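Local coordinates for protein peptidyl-tRNA hydrolase (Sulfolobus solfataricus, PDB 1XTY) that hydrolyses peptidyl-tRNAs, probably those that drop off the ribosome during protein synthesis, separating the N-acylated amino acid or peptide from its tRNA, at residues I6-D11 with K56-V61; V28-S33 with P80-E85; D65-R70 with G95-L100. All blocks are in the same frame, centred on the assembly; numbering follows the deposited sequence.

Contact 1 (I6-D11 with K56-V61); sequences IVVRSD and KIIVKV. With SO4 (sulfate ion), chain F.
I6, V7, V8 and R9 pair with I58, V59, K60 and V61 as neighbouring parallel strands, their axes inclined by 36°. The ladder starts with I6 N donating to I57 O at 3.0 Å; V59 N to I6 O, V8 N to V59 O and V61 N to V8 O continue it. It runs one residue past strand 2-9, where S10 N reaches V61 O at 2.7 Å and S10 OG adds a weak bond to the same oxygen. V7, R9, V59 and V61 share one face, where R9 and V61 touch helix 64-76. V7 CG1 points crosswise into V61 and meets V61 CG1 at 3.4 Å, a tight fit, while V7 CG2 rests on V59 CG2 at 3.8 Å. The reverse face carries V8 and I58, side by side and pointing the same way, with CG2 of V8 4.1 Å from CG2 of I58; V23 of helix 16-35 packs on V8. The R9 side chain extends past the paired strands, bent at its third torsion (chi3 66°), and D11 holds it side-on: R9 NE bonds to D11 OD2 at 3.1 Å, an oxygen somewhat out of the guanidinium plane, and NH2 points almost straight (178°) at D11 OD1 from above the carboxylate. A sulfate sits at the guanidinium edge, R9 NH1 giving its O2 a 2.6 Å bond and NH2 bonding to O3. The strands form the parallel pair of a beta-alpha-beta crossover, apolar on both faces near its middle. At its end, D11 helps orient an arginine edge that binds an anion; the sulfate, probably from crystallisation liquor, may mimic a phosphate.

Contact 2 (V28-S33 with P80-E85); sequences VTLVVS and PFSIIE
L30 reaches from helix 16-35 onto the start of strand 81-85 and makes the close part of the contact. Its CD2 lies against the backbone, 3.5 Å from F81 CA, with P80 CB 4.1 Å from the same methyl. L30 CG sits 3.5 Å from S82 OG. That hydroxyl, turned between its own backbone N and carbonyl carbon (chi1 59°), bonds to A26 O, so a buried polar group of the strand is satisfied by the helix. Next to L30, T29 CG2 meets S82 CB at 3.8 Å. With L30 cut back to an alanine, the methyl lying on F81 CA and P80 CB is gone, which would probably open a gap between the helix and P80-S82. Packing thins toward T29 and I84, where I84 CD1 grazes T29 OG1 at 4.0 Å, a hydroxyl hydrogen-bonded to H25 O and to Q54 NE2 of the second subunit. S33 does not touch the strand: a water donates to S33 OG and to F81 O, both at 2.9 Å, while S33 OG donates back to L30 O. The helix crosses the strand at 139°, covering one face of an outer strand of the sheet. I83 points away from the helix and packs on I97 and L100 of strand 97-106. W42 of helix 40-51 also packs on P80, and on the helix's other flank V31 and V32 meet V32 and V31 of the second subunit.

Contact 3 (D65-R70 with G95-L100); sequences DEIISR and GTITCL
R70, whose CB packs on L100, turns its guanidinium back along helix 64-76 to E66 O. R70 NH1 bonds to this carbonyl oxygen at 2.7 Å, with the oxygen at the edge and in the plane of the guanidinium but the donor tilted 30° from the carbonyl plane; the helical N-H of R70 makes a second, weak bond to it. The side chain is extended from CG to NE, and its far nitrogen NH2 has a long, weak ion pair with D116. The meeting with strand 97-100, whose axis runs at 40° to the helix, is apolar. I67 is central: CG2 lies 4.0 Å from L100 CB and 4.3 Å from I97 CG2, while CD1 extends to the strand backbone at C99 CA, 3.9 Å away. The I67 and L100 side chains run antiparallel alongside one another. L100 has CG anti to its own N (chi1 171°), which carries CD2 to 3.6 Å from I67 O and 4.0 Å from R70 CB. At the margin I68 CD1 touches I97 CD1 at 4.4 Å. T98 and C99 both turn away from the helix: they form a beta bulge opposite I84, with T98 N and C99 O serving that one residue, and T98 OG1 is bonded by Q22 on the far side. Helix 64-76 therefore lies on the sheet through branched aliphatic side chains. The one close polar bond described for R70 stays within its own helix, with the weak ion pair to D116 besides; its CB is left to pack on L100.

Overall arrangement
The three contacts share one mixed sheet and its two covering layers. Strand 97-106 links them: V7 N bonds to L100 O at 2.7 Å, tying contact 1 to contact 3, and T98 N bonds to I84 O at 2.9 Å, tying contact 3 to contact 2. Contacts 1 and 3 have centres about 10 Å apart and also meet where R9 NH1 bonds to I97 O at 2.8 Å and R9 CG packs on I67; the far end of the same R9 side chain holds the sulfate. Contacts 1 and 2 do not touch, their centres lying about 14 Å apart. Helix 64-76 covers one face and helix 16-35 the other; contacts 1 and 2, unlike contact 3, reach the second subunit of the homodimer.

Contact 1 (I6-D11 with K56-V61)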
ATOM      1  N   ILE A   6      -7.635  -1.600   6.635  1.00 12.70           N
ATOM      2  CA  ILE A   6      -6.429  -1.179   7.334  1.00 14.52           C
ATOM      3  C   ILE A   6      -6.849  -0.191   8.416  1.00 15.45           C
ATOM      4  O   ILE A   6      -7.490   0.824   8.136  1.00 16.82           O
ATOM      5  CB  ILE A   6      -5.404  -0.503   6.392  1.00 15.23           C
ATOM      6  CG1 ILE A   6      -4.934  -1.490   5.321  1.00 16.36           C
ATOM      7  CG2 ILE A   6      -4.197  -0.026   7.196  1.00 14.65           C
ATOM      8  CD1 ILE A   6      -5.839  -1.580   4.119  1.00 21.98           C
ATOM      9  N   VAL A   7      -6.500  -0.512   9.656  1.00 15.87           N
ATOM     10  CA  VAL A   7      -6.832   0.325  10.803  1.00 17.34           C
ATOM     11  C   VAL A   7      -5.624   1.169  11.192  1.00 18.03           C
ATOM     12  O   VAL A   7      -4.585   0.636  11.580  1.00 18.44           O
ATOM     13  CB  VAL A   7      -7.246  -0.547  12.008  1.00 15.64           C
ATOM     14  CG1 VAL A   7      -7.715   0.340  13.160  1.00 17.76           C
ATOM     15  CG2 VAL A   7      -8.346  -1.518  11.592  1.00 16.89           C
ATOM     16  N   VAL A   8      -5.767   2.487  11.094  1.00 17.40           N
ATOM     17  CA  VAL A   8      -4.683   3.407  11.418  1.00 18.62           C
ATOM     18  C   VAL A   8      -4.873   4.087  12.775  1.00 19.99           C
ATOM     19  O   VAL A   8      -5.990   4.460  13.134  1.00 20.71           O
ATOM     20  CB  VAL A   8      -4.570   4.501  10.338  1.00 19.99           C
ATOM     21  CG1 VAL A   8      -3.420   5.437  10.653  1.00 21.26           C
ATOM     22  CG2 VAL A   8      -4.388   3.857   8.973  1.00 21.68           C
ATOM     23  N   ARG A   9      -3.780   4.241  13.523  1.00 22.68           N
ATOM     24  CA  ARG A   9      -3.813   4.899  14.834  1.00 24.36           C
ATOM     25  C   ARG A   9      -3.861   6.410  14.669  1.00 26.80           C
ATOM     26  O   ARG A   9      -3.033   6.989  13.966  1.00 27.87           O
ATOM     27  CB  ARG A   9      -2.576   4.547  15.657  1.00 24.59           C
ATOM     28  CG  ARG A   9      -2.595   3.166  16.268  1.00 26.02           C
ATOM     29  CD  ARG A   9      -1.345   2.934  17.095  1.00 27.16           C
ATOM     30  NE  ARG A   9      -1.288   3.799  18.269  1.00 27.09           N
ATOM     31  CZ  ARG A   9      -0.232   3.888  19.071  1.00 26.75           C
ATOM     32  NH1 ARG A   9       0.853   3.168  18.815  1.00 26.11           N
ATOM     33  NH2 ARG A   9      -0.263   4.683  20.130  1.00 27.68           N
ATOM     34  N   SER A  10      -4.815   7.048  15.339  1.00 29.16           N
ATOM     35  CA  SER A  10      -4.970   8.495  15.255  1.00 31.74           C
ATOM     36  C   SER A  10      -4.262   9.257  16.376  1.00 32.52           C
ATOM     37  O   SER A  10      -4.076  10.468  16.275  1.00 34.40           O
ATOM     38  CB  SER A  10      -6.457   8.859  15.273  1.00 31.43           C
ATOM     39  OG  SER A  10      -7.167   8.159  14.265  1.00 33.66           O
ATOM     40  N   ASP A  11      -3.864   8.557  17.435  1.00 33.01           N
ATOM     41  CA  ASP A  11      -3.209   9.214  18.565  1.00 34.29           C
ATOM     42  C   ASP A  11      -1.723   9.501  18.396  1.00 34.63           C
ATOM     43  O   ASP A  11      -1.126  10.180  19.230  1.00 36.18           O
ATOM     44  CB  ASP A  11      -3.438   8.425  19.860  1.00 34.91           C
ATOM     45  CG  ASP A  11      -2.961   6.991  19.767  1.00 37.21           C
ATOM     46  OD1 ASP A  11      -2.895   6.323  20.822  1.00 36.97           O
ATOM     47  OD2 ASP A  11      -2.661   6.526  18.647  1.00 37.42           O
ATOM     48  N   LYS A  56     -10.296  -1.444  -0.762  1.00 16.79           N
ATOM     49  CA  LYS A  56      -9.724  -1.235   0.562  1.00 18.89           C
ATOM     50  C   LYS A  56     -10.560  -0.266   1.378  1.00 20.53           C
ATOM     51  O   LYS A  56     -11.175   0.650   0.839  1.00 22.31           O
ATOM     52  CB  LYS A  56      -8.306  -0.675   0.456  1.00 17.42           C
ATOM     53  CG  LYS A  56      -7.278  -1.638  -0.099  1.00 19.97           C
ATOM     54  CD  LYS A  56      -5.940  -0.939  -0.278  1.00 21.50           C
ATOM     55  CE  LYS A  56      -5.507  -0.926  -1.737  1.00 25.34           C
ATOM     56  NZ  LYS A  56      -6.541  -0.336  -2.624  1.00 22.67           N
ATOM     57  N   ILE A  57     -10.582  -0.477   2.685  1.00 19.88           N
ATOM     58  CA  ILE A  57     -11.314   0.397   3.585  1.00 21.11           C
ATOM     59  C   ILE A  57     -10.294   0.860   4.607  1.00 20.83           C
ATOM     60  O   ILE A  57      -9.714   0.045   5.322  1.00 22.51           O
ATOM     61  CB  ILE A  57     -12.441  -0.352   4.314  1.00 23.93           C
ATOM     62  CG1 ILE A  57     -13.364  -1.019   3.289  1.00 25.27           C
ATOM     63  CG2 ILE A  57     -13.222   0.617   5.194  1.00 24.15           C
ATOM     64  CD1 ILE A  57     -14.445  -1.890   3.903  1.00 29.30           C
ATOM     65  N   ILE A  58     -10.061   2.163   4.668  1.00 19.04           N
ATOM     66  CA  ILE A  58      -9.100   2.703   5.611  1.00 19.91           C
ATOM     67  C   ILE A  58      -9.832   3.399   6.749  1.00 20.87           C
ATOM     68  O   ILE A  58     -10.401   4.478   6.570  1.00 19.85           O
ATOM     69  CB  ILE A  58      -8.156   3.693   4.917  1.00 21.99           C
ATOM     70  CG1 ILE A  58      -7.498   3.007   3.714  1.00 24.31           C
ATOM     71  CG2 ILE A  58      -7.092   4.181   5.894  1.00 21.18           C
ATOM     72  CD1 ILE A  58      -6.633   3.922   2.894  1.00 26.95           C
ATOM     73  N   VAL A  59      -9.823   2.764   7.916  1.00 20.17           N
ATOM     74  CA  VAL A  59     -10.489   3.312   9.086  1.00 20.81           C
ATOM     75  C   VAL A  59      -9.465   3.691  10.144  1.00 22.67           C
ATOM     76  O   VAL A  59      -8.271   3.426   9.985  1.00 21.00           O
ATOM     77  CB  VAL A  59     -11.495   2.297   9.661  1.00 19.81           C
ATOM     78  CG1 VAL A  59     -12.580   2.015   8.633  1.00 20.34           C
ATOM     79  CG2 VAL A  59     -10.782   1.003  10.035  1.00 20.07           C
ATOM     80  N   LYS A  60      -9.925   4.318  11.223  1.00 23.34           N
ATOM     81  CA  LYS A  60      -9.016   4.741  12.279  1.00 25.47           C
ATOM     82  C   LYS A  60      -9.496   4.417  13.690  1.00 26.50           C
ATOM     83  O   LYS A  60     -10.675   4.143  13.912  1.00 26.96           O
ATOM     84  CB  LYS A  60      -8.764   6.247  12.167  1.00 27.28           C
ATOM     85  CG  LYS A  60     -10.027   7.097  12.247  1.00 30.09           C
ATOM     86  CD  LYS A  60      -9.713   8.585  12.106  1.00 31.41           C
ATOM     87  CE  LYS A  60     -10.983   9.425  12.127  1.00 33.16           C
ATOM     88  NZ  LYS A  60     -10.704  10.890  12.020  1.00 34.94           N
ATOM     89  N   VAL A  61      -8.552   4.435  14.628  1.00 26.63           N
ATOM     90  CA  VAL A  61      -8.807   4.190  16.046  1.00 27.48           C
ATOM     91  C   VAL A  61      -7.880   5.147  16.783  1.00 27.82           C
ATOM     92  O   VAL A  61      -6.835   5.519  16.257  1.00 27.89           O
ATOM     93  CB  VAL A  61      -8.471   2.732  16.464  1.00 26.93           C
ATOM     94  CG1 VAL A  61      -9.413   1.761  15.777  1.00 27.57           C
ATOM     95  CG2 VAL A  61      -7.028   2.411  16.126  1.00 27.07           C
TER
HETATM   96  S   SO4 F 807       2.829   3.803  21.937  1.00 69.65           S
HETATM   97  O1  SO4 F 807       3.899   4.677  21.425  1.00 67.88           O
HETATM   98  O2  SO4 F 807       2.383   2.901  20.863  1.00 67.81           O
HETATM   99  O3  SO4 F 807       1.695   4.636  22.380  1.00 68.08           O
HETATM  100  O4  SO4 F 807       3.344   3.014  23.070  1.00 68.69           O

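Contact 2 (V28-S33 with P80-E85)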
ATOM      1  N   VAL A  28       1.076  -4.599   1.627  1.00  8.47           N
ATOM      2  CA  VAL A  28       2.071  -5.470   1.007  1.00  8.06           C
ATOM      3  C   VAL A  28       2.415  -6.658   1.904  1.00  9.59           C
ATOM      4  O   VAL A  28       2.519  -7.792   1.433  1.00 10.02           O
ATOM      5  CB  VAL A  28       3.358  -4.690   0.661  1.00  9.89           C
ATOM      6  CG1 VAL A  28       4.444  -5.646   0.175  1.00  9.16           C
ATOM      7  CG2 VAL A  28       3.053  -3.658  -0.421  1.00  7.88           C
ATOM      8  N   THR A  29       2.587  -6.400   3.194  1.00  9.59           N
ATOM      9  CA  THR A  29       2.900  -7.472   4.128  1.00 11.21           C
ATOM     10  C   THR A  29       1.789  -8.526   4.127  1.00 10.61           C
ATOM     11  O   THR A  29       2.065  -9.721   4.161  1.00 10.46           O
ATOM     12  CB  THR A  29       3.123  -6.911   5.548  1.00 12.69           C
ATOM     13  OG1 THR A  29       4.313  -6.110   5.550  1.00 14.34           O
ATOM     14  CG2 THR A  29       3.292  -8.041   6.562  1.00 14.43           C
ATOM     15  N   LEU A  30       0.534  -8.088   4.080  1.00 11.23           N
ATOM     16  CA  LEU A  30      -0.588  -9.023   4.049  1.00 11.32           C
ATOM     17  C   LEU A  30      -0.530  -9.898   2.798  1.00 12.47           C
ATOM     18  O   LEU A  30      -0.551 -11.126   2.883  1.00 13.11           O
ATOM     19  CB  LEU A  30      -1.923  -8.270   4.061  1.00 11.04           C
ATOM     20  CG  LEU A  30      -2.477  -7.795   5.401  1.00 14.30           C
ATOM     21  CD1 LEU A  30      -3.716  -6.935   5.152  1.00 12.46           C
ATOM     22  CD2 LEU A  30      -2.827  -8.996   6.270  1.00 15.28           C
ATOM     23  N   VAL A  31      -0.453  -9.254   1.635  1.00 10.31           N
ATOM     24  CA  VAL A  31      -0.407  -9.965   0.364  1.00 10.70           C
ATOM     25  C   VAL A  31       0.751 -10.967   0.292  1.00 12.09           C
ATOM     26  O   VAL A  31       0.555 -12.123  -0.099  1.00 12.27           O
ATOM     27  CB  VAL A  31      -0.334  -8.953  -0.811  1.00 10.44           C
ATOM     28  CG1 VAL A  31      -0.059  -9.665  -2.123  1.00 10.92           C
ATOM     29  CG2 VAL A  31      -1.659  -8.196  -0.907  1.00 10.18           C
ATOM     30  N   VAL A  32       1.950 -10.540   0.679  1.00 12.61           N
ATOM     31  CA  VAL A  32       3.096 -11.440   0.643  1.00 13.47           C
ATOM     32  C   VAL A  32       2.959 -12.599   1.640  1.00 14.38           C
ATOM     33  O   VAL A  32       3.334 -13.736   1.336  1.00 16.86           O
ATOM     34  CB  VAL A  32       4.412 -10.667   0.898  1.00 13.20           C
ATOM     35  CG1 VAL A  32       5.586 -11.637   1.016  1.00 13.77           C
ATOM     36  CG2 VAL A  32       4.656  -9.696  -0.257  1.00 12.80           C
ATOM     37  N   SER A  33       2.403 -12.323   2.816  1.00 14.70           N
ATOM     38  CA  SER A  33       2.230 -13.373   3.822  1.00 16.32           C
ATOM     39  C   SER A  33       1.236 -14.436   3.332  1.00 16.49           C
ATOM     40  O   SER A  33       1.382 -15.624   3.626  1.00 17.16           O
ATOM     41  CB  SER A  33       1.737 -12.778   5.143  1.00 16.65           C
ATOM     42  OG  SER A  33       0.397 -12.328   5.034  1.00 21.45           O
ATOM     43  N   PRO A  80      -6.195 -13.252   7.796  1.00 17.55           N
ATOM     44  CA  PRO A  80      -4.840 -12.720   7.629  1.00 15.42           C
ATOM     45  C   PRO A  80      -4.775 -11.352   8.293  1.00 14.15           C
ATOM     46  O   PRO A  80      -5.723 -10.570   8.193  1.00 13.37           O
ATOM     47  CB  PRO A  80      -4.691 -12.594   6.106  1.00 16.57           C
ATOM     48  CG  PRO A  80      -5.781 -13.465   5.539  1.00 17.44           C
ATOM     49  CD  PRO A  80      -6.909 -13.298   6.510  1.00 17.74           C
ATOM     50  N   PHE A  81      -3.673 -11.056   8.974  1.00 13.19           N
ATOM     51  CA  PHE A  81      -3.527  -9.752   9.602  1.00 13.05           C
ATOM     52  C   PHE A  81      -2.058  -9.354   9.669  1.00 11.83           C
ATOM     53  O   PHE A  81      -1.176 -10.207   9.638  1.00 13.13           O
ATOM     54  CB  PHE A  81      -4.159  -9.746  11.004  1.00 14.20           C
ATOM     55  CG  PHE A  81      -3.384 -10.513  12.041  1.00 15.32           C
ATOM     56  CD1 PHE A  81      -2.347  -9.904  12.750  1.00 15.93           C
ATOM     57  CD2 PHE A  81      -3.695 -11.839  12.320  1.00 18.00           C
ATOM     58  CE1 PHE A  81      -1.634 -10.611  13.724  1.00 16.40           C
ATOM     59  CE2 PHE A  81      -2.988 -12.554  13.292  1.00 20.48           C
ATOM     60  CZ  PHE A  81      -1.957 -11.938  13.993  1.00 17.93           C
ATOM     61  N   SER A  82      -1.801  -8.054   9.730  1.00 12.18           N
ATOM     62  CA  SER A  82      -0.432  -7.565   9.815  1.00 12.97           C
ATOM     63  C   SER A  82      -0.350  -6.394  10.773  1.00 14.30           C
ATOM     64  O   SER A  82      -1.136  -5.454  10.674  1.00 11.26           O
ATOM     65  CB  SER A  82       0.075  -7.130   8.436  1.00 14.85           C
ATOM     66  OG  SER A  82      -0.745  -6.106   7.889  1.00 19.05           O
ATOM     67  N   ILE A  83       0.592  -6.460  11.709  1.00 12.90           N
ATOM     68  CA  ILE A  83       0.780  -5.373  12.664  1.00 13.01           C
ATOM     69  C   ILE A  83       2.046  -4.658  12.219  1.00 12.05           C
ATOM     70  O   ILE A  83       3.140  -5.231  12.236  1.00 12.29           O
ATOM     71  CB  ILE A  83       0.951  -5.895  14.105  1.00 13.08           C
ATOM     72  CG1 ILE A  83      -0.313  -6.651  14.532  1.00 17.20           C
ATOM     73  CG2 ILE A  83       1.199  -4.722  15.054  1.00 15.28           C
ATOM     74  CD1 ILE A  83      -0.207  -7.312  15.899  1.00 16.96           C
ATOM     75  N   ILE A  84       1.886  -3.410  11.802  1.00 11.33           N
ATOM     76  CA  ILE A  84       3.004  -2.622  11.309  1.00 11.87           C
ATOM     77  C   ILE A  84       3.626  -1.708  12.362  1.00 13.59           C
ATOM     78  O   ILE A  84       2.917  -0.997  13.072  1.00 13.80           O
ATOM     79  CB  ILE A  84       2.557  -1.767  10.109  1.00 12.61           C
ATOM     80  CG1 ILE A  84       1.998  -2.680   9.009  1.00 12.00           C
ATOM     81  CG2 ILE A  84       3.715  -0.929   9.598  1.00 11.19           C
ATOM     82  CD1 ILE A  84       2.993  -3.727   8.507  1.00 13.11           C
ATOM     83  N   GLU A  85       4.954  -1.744  12.464  1.00 13.10           N
ATOM     84  CA  GLU A  85       5.674  -0.895  13.408  1.00 14.86           C
ATOM     85  C   GLU A  85       6.582   0.032  12.610  1.00 17.65           C
ATOM     86  O   GLU A  85       7.086  -0.335  11.544  1.00 18.21           O
ATOM     87  CB  GLU A  85       6.505  -1.728  14.399  1.00 13.48           C
ATOM     88  CG  GLU A  85       5.688  -2.766  15.175  1.00 16.86           C
ATOM     89  CD  GLU A  85       6.390  -3.297  16.425  1.00 17.54           C
ATOM     90  OE1 GLU A  85       7.637  -3.319  16.469  1.00 18.24           O
ATOM     91  OE2 GLU A  85       5.682  -3.712  17.368  1.00 17.79           O
TER
HETATM   92  O   HOH W   1       0.626 -10.628   7.391  1.00 24.82           O

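Contact 3 (D65-R70 with G95-L100)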
ATOM      1  N   ASP A  65      -4.576   0.035  22.265  1.00 21.07           N
ATOM      2  CA  ASP A  65      -5.390  -1.065  22.766  1.00 21.99           C
ATOM      3  C   ASP A  65      -6.499  -1.472  21.807  1.00 21.52           C
ATOM      4  O   ASP A  65      -6.836  -2.646  21.712  1.00 21.64           O
ATOM      5  CB  ASP A  65      -6.003  -0.719  24.126  1.00 23.73           C
ATOM      6  CG  ASP A  65      -4.957  -0.528  25.204  1.00 27.72           C
ATOM      7  OD1 ASP A  65      -3.818  -1.015  25.031  1.00 28.38           O
ATOM      8  OD2 ASP A  65      -5.279   0.098  26.238  1.00 31.79           O
ATOM      9  N   GLU A  66      -7.069  -0.508  21.096  1.00 22.33           N
ATOM     10  CA  GLU A  66      -8.133  -0.819  20.158  1.00 23.59           C
ATOM     11  C   GLU A  66      -7.594  -1.593  18.957  1.00 22.65           C
ATOM     12  O   GLU A  66      -8.325  -2.346  18.315  1.00 24.65           O
ATOM     13  CB  GLU A  66      -8.832   0.469  19.731  1.00 26.02           C
ATOM     14  CG  GLU A  66      -9.439   1.186  20.931  1.00 31.88           C
ATOM     15  CD  GLU A  66     -10.171   2.454  20.572  1.00 35.04           C
ATOM     16  OE1 GLU A  66      -9.558   3.337  19.935  1.00 35.86           O
ATOM     17  OE2 GLU A  66     -11.362   2.569  20.938  1.00 38.83           O
ATOM     18  N   ILE A  67      -6.312  -1.422  18.663  1.00 20.21           N
ATOM     19  CA  ILE A  67      -5.705  -2.150  17.558  1.00 18.87           C
ATOM     20  C   ILE A  67      -5.416  -3.581  18.003  1.00 17.28           C
ATOM     21  O   ILE A  67      -5.661  -4.530  17.263  1.00 15.81           O
ATOM     22  CB  ILE A  67      -4.408  -1.453  17.068  1.00 20.19           C
ATOM     23  CG1 ILE A  67      -4.782  -0.365  16.048  1.00 22.82           C
ATOM     24  CG2 ILE A  67      -3.435  -2.472  16.471  1.00 19.80           C
ATOM     25  CD1 ILE A  67      -3.619   0.236  15.302  1.00 24.33           C
ATOM     26  N   ILE A  68      -4.912  -3.738  19.225  1.00 17.09           N
ATOM     27  CA  ILE A  68      -4.606  -5.065  19.752  1.00 16.28           C
ATOM     28  C   ILE A  68      -5.899  -5.868  19.863  1.00 15.69           C
ATOM     29  O   ILE A  68      -5.940  -7.063  19.565  1.00 13.35           O
ATOM     30  CB  ILE A  68      -3.950  -4.973  21.155  1.00 17.27           C
ATOM     31  CG1 ILE A  68      -2.660  -4.153  21.081  1.00 18.53           C
ATOM     32  CG2 ILE A  68      -3.684  -6.376  21.702  1.00 16.21           C
ATOM     33  CD1 ILE A  68      -1.589  -4.746  20.184  1.00 21.09           C
ATOM     34  N   SER A  69      -6.956  -5.198  20.303  1.00 16.62           N
ATOM     35  CA  SER A  69      -8.252  -5.840  20.452  1.00 18.54           C
ATOM     36  C   SER A  69      -8.714  -6.437  19.129  1.00 18.42           C
ATOM     37  O   SER A  69      -9.180  -7.572  19.078  1.00 19.46           O
ATOM     38  CB  SER A  69      -9.285  -4.825  20.943  1.00 20.35           C
ATOM     39  OG  SER A  69     -10.586  -5.383  20.924  1.00 27.46           O
ATOM     40  N   ARG A  70      -8.570  -5.672  18.052  1.00 19.05           N
ATOM     41  CA  ARG A  70      -9.000  -6.135  16.745  1.00 18.21           C
ATOM     42  C   ARG A  70      -8.065  -7.156  16.110  1.00 17.17           C
ATOM     43  O   ARG A  70      -8.502  -7.999  15.330  1.00 17.44           O
ATOM     44  CB  ARG A  70      -9.235  -4.933  15.835  1.00 21.45           C
ATOM     45  CG  ARG A  70     -10.396  -4.090  16.351  1.00 25.76           C
ATOM     46  CD  ARG A  70     -10.730  -2.900  15.483  1.00 30.04           C
ATOM     47  NE  ARG A  70     -11.907  -2.200  15.997  1.00 34.63           N
ATOM     48  CZ  ARG A  70     -11.978  -1.635  17.200  1.00 36.57           C
ATOM     49  NH1 ARG A  70     -10.940  -1.679  18.024  1.00 38.24           N
ATOM     50  NH2 ARG A  70     -13.095  -1.032  17.585  1.00 39.61           N
ATOM     51  N   GLY A  95       9.627   0.822  16.298  1.00 22.37           N
ATOM     52  CA  GLY A  95       8.908  -0.165  17.080  1.00 20.19           C
ATOM     53  C   GLY A  95       7.492   0.268  17.401  1.00 18.94           C
ATOM     54  O   GLY A  95       6.675  -0.541  17.839  1.00 18.66           O
ATOM     55  N   THR A  96       7.196   1.546  17.182  1.00 17.43           N
ATOM     56  CA  THR A  96       5.865   2.083  17.447  1.00 17.46           C
ATOM     57  C   THR A  96       4.850   1.487  16.470  1.00 16.63           C
ATOM     58  O   THR A  96       5.009   1.601  15.254  1.00 16.61           O
ATOM     59  CB  THR A  96       5.844   3.623  17.283  1.00 20.17           C
ATOM     60  OG1 THR A  96       6.811   4.214  18.164  1.00 21.70           O
ATOM     61  CG2 THR A  96       4.468   4.177  17.602  1.00 20.12           C
ATOM     62  N   ILE A  97       3.811   0.849  16.999  1.00 15.16           N
ATOM     63  CA  ILE A  97       2.777   0.260  16.154  1.00 14.28           C
ATOM     64  C   ILE A  97       1.959   1.402  15.540  1.00 15.50           C
ATOM     65  O   ILE A  97       1.419   2.243  16.255  1.00 15.08           O
ATOM     66  CB  ILE A  97       1.864  -0.679  16.974  1.00 15.06           C
ATOM     67  CG1 ILE A  97       2.671  -1.901  17.429  1.00 16.44           C
ATOM     68  CG2 ILE A  97       0.651  -1.105  16.146  1.00 15.24           C
ATOM     69  CD1 ILE A  97       1.878  -2.907  18.253  1.00 17.40           C
ATOM     70  N   THR A  98       1.877   1.425  14.213  1.00 13.52           N
ATOM     71  CA  THR A  98       1.161   2.487  13.509  1.00 14.02           C
ATOM     72  C   THR A  98      -0.183   2.078  12.921  1.00 15.57           C
ATOM     73  O   THR A  98      -1.097   2.904  12.814  1.00 17.09           O
ATOM     74  CB  THR A  98       2.016   3.055  12.355  1.00 14.53           C
ATOM     75  OG1 THR A  98       2.306   2.010  11.423  1.00 16.90           O
ATOM     76  CG2 THR A  98       3.323   3.640  12.883  1.00 13.41           C
ATOM     77  N   CYS A  99      -0.312   0.817  12.518  1.00 13.63           N
ATOM     78  CA  CYS A  99      -1.567   0.365  11.939  1.00 14.23           C
ATOM     79  C   CYS A  99      -1.684  -1.149  11.880  1.00 14.20           C
ATOM     80  O   CYS A  99      -0.711  -1.879  12.108  1.00 12.60           O
ATOM     81  CB  CYS A  99      -1.748   0.953  10.533  1.00 16.87           C
ATOM     82  SG  CYS A  99      -0.503   0.443   9.323  1.00 17.41           S
ATOM     83  N   LEU A 100      -2.894  -1.599  11.569  1.00 12.43           N
ATOM     84  CA  LEU A 100      -3.228  -3.013  11.483  1.00 13.59           C
ATOM     85  C   LEU A 100      -3.946  -3.316  10.169  1.00 13.02           C
ATOM     86  O   LEU A 100      -4.935  -2.665   9.829  1.00 13.95           O
ATOM     87  CB  LEU A 100      -4.152  -3.395  12.649  1.00 12.37           C
ATOM     88  CG  LEU A 100      -4.798  -4.783  12.627  1.00 13.44           C
ATOM     89  CD1 LEU A 100      -3.750  -5.847  12.958  1.00 15.22           C
ATOM     90  CD2 LEU A 100      -5.934  -4.840  13.646  1.00 14.95           C
TER